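TqaL (Neurospora crassa, PDB 7EEH) belongs to the 2OG-Fe dioxygenase family of the cupin clan and binds an iron ion in its double-stranded beta-helix fold. Local coordinates at residues G138-G143 against T243-D248; S39-L44 against Q131-F136. The protein carries 1 engineered substitution. One frame throughout, in Å; residues are numbered along the deposited sequence.

Interaction 1. Residues G138-G143 against T243-D248; sequences GMICHG and TLLLVD
Leu245 reaches from strand 243-247 to the last turn of helix 128-141 and touches it with both methyls. Its CD2 lies 3.6 Å from CG2 of Ile140, the shortest approach between the segments. Its CD1 lies 4.2 Å from SG of Cys141, a looser contact. The side chains of Ile140 and Leu245 run past one another in opposite senses and meet through methyls. Leu245 has CG anti to the backbone N (chi1 174°), and this sends the fork of the side chain out toward the helix. On the helix it is the beta-branch methyl of Ile140 that comes closest, with CD1 of the longer arm farther off.

A second shell surrounds these groups. Ile34 of strand 33-36 packs on both Ile140 and Leu245, and Met192 of strand 190-199 also touches Leu245. Cys141 rests on His190. Backbone bonds to Ile34 fix Leu245 in the sheet. The helix ends just beyond the contact, where N of His142 still bonds to O of Gly138 at 3.0 Å.

The side chain of Leu245 is about 12 Å from the bound iron(III) ion (FE). Further along, Asp248 bonds through OD1 to N of the iron ligand Asp186. All three touching residues are buried and apolar. The contact is therefore dispersion packing of a helix end on the sheet, with no polar group to set its direction.

Interaction 2. Residues S39-L44 against Q131-F136; sequences SDMVPL and QALLVF
Met41 swings its CG back beside the backbone N, and the chain then folds twice more. The folded chain brings both SE and CE of this selenomethionine over one face of the Phe136 ring. Phe136 takes a different first torsion. Its CG is anti to the backbone N (chi1 171°), which carries the ring out from helix 128-141 toward helix 38-48.

The methyl CE sits over the ring centre, 3.9 Å from the centroid of Phe136 and only 8° off the ring normal. This is a CH-pi contact. The selenium stands over the same face but nearer the far end of the ring, with SE 3.7 Å from CZ of Phe136. Together they make a Met-aromatic contact, with selenium in place of sulfur. The two side chains cross at about a right angle.

Two leucines add to the contact. CD2 of Leu133 lies 4.1 Å from CE of Met41, so the same methyl meets both a ring and an aliphatic branch. CD1 of Leu44 comes obliquely to the ring, 4.1 Å from CE1 of Phe136.

The short helix segments pass at 97°, with their axes 11.0 Å apart. That spacing leaves the long side chains to bridge between the backbones. Helix 12-31 packs alongside, with Ile21 touching both Leu44 and Phe136. Leu133 also meets Leu272 and Phe274 of strand 267-277, which joins helix 128-141 to the main sheet. All four touching residues are buried. The join rests on dispersion, with the methyl C-H groups and the polarisable selenium (sulfur in the ordinary residue) over the ring face, without hydrogen bonds or charge pairs.

In the fold
Both interactions are buried and apolar, and both use helix 128-141, at successive turns. Interaction 1 lies nearer the chain centre and sets the end of that helix on a strand of the main sheet. Interaction 2 lies farther out and sets its middle against helix 38-48. Their centres are about 13 Å apart. They also touch, for OG1 of Thr243 packs 4.1 Å from CG of Met41. The chemistry differs with place: aliphatic methyls and a thiol meet at the sheet, while an aromatic face takes a selenomethionine between the helices. Ile21 of helix 12-31 touches Phe136 of interaction 2 and, one turn on, Met139, which takes no part in interaction 1.

Interaction 1. Residues G138-G143 against T243-D248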
ATOM      1  N   GLY B 138      21.331  -2.453  -7.649  1.00 19.38           N
ATOM      2  CA  GLY B 138      21.356  -3.652  -8.480  1.00 22.84           C
ATOM      3  C   GLY B 138      19.978  -4.034  -8.986  1.00 22.12           C
ATOM      4  O   GLY B 138      19.808  -4.426 -10.144  1.00 21.52           O
HETATM    5  N   MSE B 139      18.985  -3.885  -8.118  1.00 25.09           N
HETATM    6  CA  MSE B 139      17.577  -4.203  -8.444  1.00 20.58           C
HETATM    7  C   MSE B 139      17.078  -3.321  -9.585  1.00 22.01           C
HETATM    8  O   MSE B 139      16.452  -3.830 -10.436  1.00 23.15           O
HETATM    9  CB  MSE B 139      16.663  -4.037  -7.229  1.00 21.78           C
HETATM   10  CG  MSE B 139      16.711  -5.158  -6.255  1.00 25.44           C
HETATM   11 SE   MSE B 139      15.341  -4.933  -4.928  1.00 32.64          SE
HETATM   12  CE  MSE B 139      13.898  -4.246  -5.916  1.00 31.66           C
ATOM     13  N   ILE B 140      17.400  -2.043  -9.567  1.00 21.11           N
ATOM     14  CA  ILE B 140      16.938  -1.114 -10.596  1.00 21.74           C
ATOM     15  C   ILE B 140      17.676  -1.357 -11.914  1.00 25.63           C
ATOM     16  O   ILE B 140      17.059  -1.512 -12.972  1.00 22.23           O
ATOM     17  CB  ILE B 140      17.108   0.337 -10.115  1.00 23.22           C
ATOM     18  CG1 ILE B 140      16.128   0.628  -8.984  1.00 20.10           C
ATOM     19  CG2 ILE B 140      16.907   1.314 -11.271  1.00 21.26           C
ATOM     20  CD1 ILE B 140      16.269   2.006  -8.424  1.00 22.03           C
ATOM     21  N   CYS B 141      19.008  -1.409 -11.866  1.00 19.73           N
ATOM     22  CA  CYS B 141      19.782  -1.447 -13.105  1.00 20.55           C
ATOM     23  C   CYS B 141      19.674  -2.794 -13.811  1.00 22.89           C
ATOM     24  O   CYS B 141      19.842  -2.861 -15.032  1.00 23.58           O
ATOM     25  CB  CYS B 141      21.245  -1.127 -12.811  1.00 20.80           C
ATOM     26  SG  CYS B 141      21.441   0.547 -12.193  1.00 19.97           S
ATOM     27  N   HIS B 142      19.409  -3.863 -13.060  1.00 23.73           N
ATOM     28  CA  HIS B 142      19.258  -5.205 -13.611  1.00 28.56           C
ATOM     29  C   HIS B 142      18.236  -5.223 -14.736  1.00 26.90           C
ATOM     30  O   HIS B 142      17.092  -4.804 -14.552  1.00 24.62           O
ATOM     31  CB  HIS B 142      18.828  -6.160 -12.494  1.00 30.57           C
ATOM     32  CG  HIS B 142      18.691  -7.587 -12.921  1.00 36.82           C
ATOM     33  ND1 HIS B 142      17.735  -8.431 -12.395  1.00 38.40           N
ATOM     34  CD2 HIS B 142      19.398  -8.324 -13.810  1.00 32.37           C
ATOM     35  CE1 HIS B 142      17.853  -9.624 -12.949  1.00 37.48           C
ATOM     36  NE2 HIS B 142      18.853  -9.586 -13.812  1.00 36.23           N
ATOM     37  N   GLY B 143      18.650  -5.713 -15.901  1.00 26.22           N
ATOM     38  CA  GLY B 143      17.769  -5.861 -17.041  1.00 28.08           C
ATOM     39  C   GLY B 143      17.509  -4.609 -17.847  1.00 28.51           C
ATOM     40  O   GLY B 143      16.818  -4.690 -18.867  1.00 26.27           O
ATOM     41  N   THR B 243      19.130  10.809  -3.518  1.00 15.92           N
ATOM     42  CA  THR B 243      19.828   9.890  -4.418  1.00 15.94           C
ATOM     43  C   THR B 243      19.491  10.194  -5.872  1.00 20.17           C
ATOM     44  O   THR B 243      18.314  10.231  -6.252  1.00 18.31           O
ATOM     45  CB  THR B 243      19.473   8.424  -4.107  1.00 19.39           C
ATOM     46  OG1 THR B 243      20.001   8.052  -2.824  1.00 18.91           O
ATOM     47  CG2 THR B 243      20.076   7.501  -5.143  1.00 20.23           C
ATOM     48  N   LEU B 244      20.530  10.401  -6.675  1.00 16.18           N
ATOM     49  CA  LEU B 244      20.433  10.547  -8.124  1.00 17.37           C
ATOM     50  C   LEU B 244      21.031   9.313  -8.780  1.00 17.93           C
ATOM     51  O   LEU B 244      22.150   8.918  -8.438  1.00 19.29           O
ATOM     52  CB  LEU B 244      21.188  11.794  -8.595  1.00 17.96           C
ATOM     53  CG  LEU B 244      21.307  11.927 -10.110  1.00 22.36           C
ATOM     54  CD1 LEU B 244      19.942  12.250 -10.721  1.00 17.25           C
ATOM     55  CD2 LEU B 244      22.368  12.970 -10.499  1.00 19.13           C
ATOM     56  N   LEU B 245      20.298   8.709  -9.713  1.00 17.49           N
ATOM     57  CA  LEU B 245      20.797   7.602 -10.519  1.00 18.02           C
ATOM     58  C   LEU B 245      20.649   7.974 -11.992  1.00 19.86           C
ATOM     59  O   LEU B 245      19.597   8.465 -12.401  1.00 19.26           O
ATOM     60  CB  LEU B 245      20.016   6.318 -10.204  1.00 16.15           C
ATOM     61  CG  LEU B 245      20.278   5.051 -11.025  1.00 16.65           C
ATOM     62  CD1 LEU B 245      21.661   4.516 -10.712  1.00 15.55           C
ATOM     63  CD2 LEU B 245      19.229   4.012 -10.673  1.00 13.88           C
ATOM     64  N   LEU B 246      21.689   7.752 -12.796  1.00 17.82           N
ATOM     65  CA  LEU B 246      21.651   8.172 -14.195  1.00 19.57           C
ATOM     66  C   LEU B 246      22.339   7.144 -15.082  1.00 19.78           C
ATOM     67  O   LEU B 246      23.299   6.491 -14.670  1.00 18.30           O
ATOM     68  CB  LEU B 246      22.297   9.551 -14.402  1.00 19.98           C
ATOM     69  CG  LEU B 246      23.760   9.797 -14.017  1.00 22.84           C
ATOM     70  CD1 LEU B 246      24.729   9.397 -15.130  1.00 20.03           C
ATOM     71  CD2 LEU B 246      23.945  11.262 -13.668  1.00 23.10           C
ATOM     72  N   VAL B 247      21.840   7.016 -16.310  1.00 18.98           N
ATOM     73  CA  VAL B 247      22.466   6.167 -17.323  1.00 20.60           C
ATOM     74  C   VAL B 247      23.644   6.947 -17.895  1.00 21.29           C
ATOM     75  O   VAL B 247      23.456   7.967 -18.558  1.00 22.47           O
ATOM     76  CB  VAL B 247      21.475   5.766 -18.419  1.00 20.04           C
ATOM     77  CG1 VAL B 247      22.192   4.953 -19.540  1.00 18.23           C
ATOM     78  CG2 VAL B 247      20.320   4.977 -17.811  1.00 18.11           C
ATOM     79  N   ASP B 248      24.864   6.488 -17.609  1.00 20.43           N
ATOM     80  CA  ASP B 248      26.044   7.323 -17.835  1.00 21.99           C
ATOM     81  C   ASP B 248      26.415   7.418 -19.311  1.00 23.03           C
ATOM     82  O   ASP B 248      27.126   8.353 -19.706  1.00 22.23           O
ATOM     83  CB  ASP B 248      27.227   6.771 -17.034  1.00 21.74           C
ATOM     84  CG  ASP B 248      28.477   7.645 -17.145  1.00 23.30           C
ATOM     85  OD1 ASP B 248      28.400   8.853 -16.840  1.00 22.90           O
ATOM     86  OD2 ASP B 248      29.532   7.112 -17.545  1.00 24.30           O
TER

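Interaction 2. Residues S39-L44 against Q131-F136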
ATOM      1  N   SER B  39      13.608  11.213   2.072  1.00 21.70           N
ATOM      2  CA  SER B  39      12.394  10.805   2.779  1.00 25.29           C
ATOM      3  C   SER B  39      11.734   9.602   2.118  1.00 26.32           C
ATOM      4  O   SER B  39      11.131   8.770   2.811  1.00 27.26           O
ATOM      5  CB  SER B  39      11.404  11.976   2.870  1.00 23.22           C
ATOM      6  OG  SER B  39      11.085  12.514   1.600  1.00 26.07           O
ATOM      7  N   ASP B  40      11.842   9.480   0.789  1.00 22.02           N
ATOM      8  CA  ASP B  40      11.330   8.312   0.077  1.00 22.27           C
ATOM      9  C   ASP B  40      12.312   7.142   0.083  1.00 23.59           C
ATOM     10  O   ASP B  40      11.884   5.980   0.011  1.00 20.72           O
ATOM     11  CB  ASP B  40      10.984   8.704  -1.360  1.00 21.22           C
ATOM     12  CG  ASP B  40       9.877   9.724  -1.413  1.00 26.49           C
ATOM     13  OD1 ASP B  40       9.003   9.644  -0.535  1.00 25.60           O
ATOM     14  OD2 ASP B  40       9.891  10.612  -2.289  1.00 29.36           O
HETATM   15  N   MSE B  41      13.613   7.410   0.148  1.00 20.27           N
HETATM   16  CA  MSE B  41      14.575   6.319   0.254  1.00 22.66           C
HETATM   17  C   MSE B  41      14.490   5.588   1.592  1.00 20.70           C
HETATM   18  O   MSE B  41      14.639   4.372   1.623  1.00 20.90           O
HETATM   19  CB  MSE B  41      16.012   6.812   0.033  1.00 21.46           C
HETATM   20  CG  MSE B  41      16.237   7.340  -1.365  1.00 19.40           C
HETATM   21 SE   MSE B  41      16.359   5.884  -2.649  1.00 29.80          SE
HETATM   22  CE  MSE B  41      17.099   4.484  -1.541  1.00 14.48           C
ATOM     23  N   VAL B  42      14.251   6.314   2.699  1.00 20.78           N
ATOM     24  CA  VAL B  42      14.317   5.673   4.019  1.00 20.54           C
ATOM     25  C   VAL B  42      13.407   4.453   4.124  1.00 22.59           C
ATOM     26  O   VAL B  42      13.900   3.375   4.495  1.00 21.25           O
ATOM     27  CB  VAL B  42      14.056   6.702   5.132  1.00 26.69           C
ATOM     28  CG1 VAL B  42      13.737   5.980   6.427  1.00 26.41           C
ATOM     29  CG2 VAL B  42      15.268   7.578   5.330  1.00 24.84           C
ATOM     30  N   PRO B  43      12.109   4.526   3.792  1.00 23.56           N
ATOM     31  CA  PRO B  43      11.285   3.312   3.909  1.00 23.16           C
ATOM     32  C   PRO B  43      11.695   2.210   2.943  1.00 21.46           C
ATOM     33  O   PRO B  43      11.539   1.029   3.277  1.00 20.99           O
ATOM     34  CB  PRO B  43       9.861   3.817   3.639  1.00 27.89           C
ATOM     35  CG  PRO B  43      10.031   5.072   2.915  1.00 24.76           C
ATOM     36  CD  PRO B  43      11.299   5.685   3.377  1.00 22.71           C
ATOM     37  N   LEU B  44      12.247   2.545   1.775  1.00 19.89           N
ATOM     38  CA  LEU B  44      12.753   1.506   0.883  1.00 19.67           C
ATOM     39  C   LEU B  44      13.928   0.768   1.511  1.00 21.88           C
ATOM     40  O   LEU B  44      13.986  -0.469   1.480  1.00 22.41           O
ATOM     41  CB  LEU B  44      13.152   2.116  -0.465  1.00 20.12           C
ATOM     42  CG  LEU B  44      12.007   2.823  -1.207  1.00 20.79           C
ATOM     43  CD1 LEU B  44      12.439   3.353  -2.545  1.00 17.85           C
ATOM     44  CD2 LEU B  44      10.850   1.865  -1.378  1.00 20.96           C
ATOM     45  N   GLN B 131      24.495  -1.462   2.672  1.00 19.44           N
ATOM     46  CA  GLN B 131      24.206  -2.679   1.918  1.00 21.78           C
ATOM     47  C   GLN B 131      22.866  -2.566   1.201  1.00 20.37           C
ATOM     48  O   GLN B 131      22.734  -2.987   0.051  1.00 20.89           O
ATOM     49  CB  GLN B 131      24.222  -3.904   2.836  1.00 24.29           C
ATOM     50  CG  GLN B 131      25.594  -4.160   3.489  1.00 25.40           C
ATOM     51  CD  GLN B 131      25.639  -5.433   4.324  1.00 29.12           C
ATOM     52  OE1 GLN B 131      24.607  -5.957   4.734  1.00 25.61           O
ATOM     53  NE2 GLN B 131      26.846  -5.939   4.568  1.00 25.57           N
ATOM     54  N   ALA B 132      21.863  -1.996   1.864  1.00 21.50           N
ATOM     55  CA  ALA B 132      20.574  -1.796   1.208  1.00 22.02           C
ATOM     56  C   ALA B 132      20.714  -0.884  -0.001  1.00 19.21           C
ATOM     57  O   ALA B 132      20.046  -1.091  -1.020  1.00 20.25           O
ATOM     58  CB  ALA B 132      19.562  -1.225   2.196  1.00 16.87           C
ATOM     59  N   LEU B 133      21.610   0.107   0.073  1.00 19.66           N
ATOM     60  CA  LEU B 133      21.842   0.972  -1.081  1.00 18.15           C
ATOM     61  C   LEU B 133      22.385   0.186  -2.265  1.00 19.85           C
ATOM     62  O   LEU B 133      21.975   0.419  -3.404  1.00 20.90           O
ATOM     63  CB  LEU B 133      22.791   2.118  -0.727  1.00 19.33           C
ATOM     64  CG  LEU B 133      22.145   3.353  -0.093  1.00 18.18           C
ATOM     65  CD1 LEU B 133      23.207   4.314   0.440  1.00 17.36           C
ATOM     66  CD2 LEU B 133      21.201   4.065  -1.084  1.00 17.09           C
ATOM     67  N   LEU B 134      23.312  -0.745  -2.023  1.00 21.66           N
ATOM     68  CA  LEU B 134      23.824  -1.580  -3.107  1.00 19.48           C
ATOM     69  C   LEU B 134      22.721  -2.445  -3.699  1.00 20.95           C
ATOM     70  O   LEU B 134      22.606  -2.570  -4.922  1.00 20.85           O
ATOM     71  CB  LEU B 134      24.966  -2.463  -2.604  1.00 19.94           C
ATOM     72  CG  LEU B 134      26.358  -1.842  -2.436  1.00 19.12           C
ATOM     73  CD1 LEU B 134      27.259  -2.837  -1.738  1.00 19.04           C
ATOM     74  CD2 LEU B 134      26.952  -1.438  -3.785  1.00 16.45           C
ATOM     75  N   VAL B 135      21.924  -3.088  -2.840  1.00 21.36           N
ATOM     76  CA  VAL B 135      20.834  -3.924  -3.330  1.00 20.14           C
ATOM     77  C   VAL B 135      19.870  -3.081  -4.157  1.00 19.20           C
ATOM     78  O   VAL B 135      19.462  -3.474  -5.258  1.00 21.93           O
ATOM     79  CB  VAL B 135      20.135  -4.628  -2.151  1.00 21.71           C
ATOM     80  CG1 VAL B 135      18.977  -5.439  -2.626  1.00 21.22           C
ATOM     81  CG2 VAL B 135      21.124  -5.551  -1.432  1.00 21.81           C
ATOM     82  N   PHE B 136      19.502  -1.908  -3.639  1.00 20.70           N
ATOM     83  CA  PHE B 136      18.621  -0.988  -4.358  1.00 20.05           C
ATOM     84  C   PHE B 136      19.112  -0.749  -5.777  1.00 20.27           C
ATOM     85  O   PHE B 136      18.352  -0.884  -6.745  1.00 21.36           O
ATOM     86  CB  PHE B 136      18.536   0.335  -3.588  1.00 16.03           C
ATOM     87  CG  PHE B 136      17.827   1.471  -4.324  1.00 18.06           C
ATOM     88  CD1 PHE B 136      16.447   1.629  -4.227  1.00 19.49           C
ATOM     89  CD2 PHE B 136      18.552   2.427  -5.018  1.00 16.48           C
ATOM     90  CE1 PHE B 136      15.804   2.706  -4.838  1.00 17.51           C
ATOM     91  CE2 PHE B 136      17.926   3.502  -5.628  1.00 20.55           C
ATOM     92  CZ  PHE B 136      16.541   3.641  -5.539  1.00 20.98           C
TER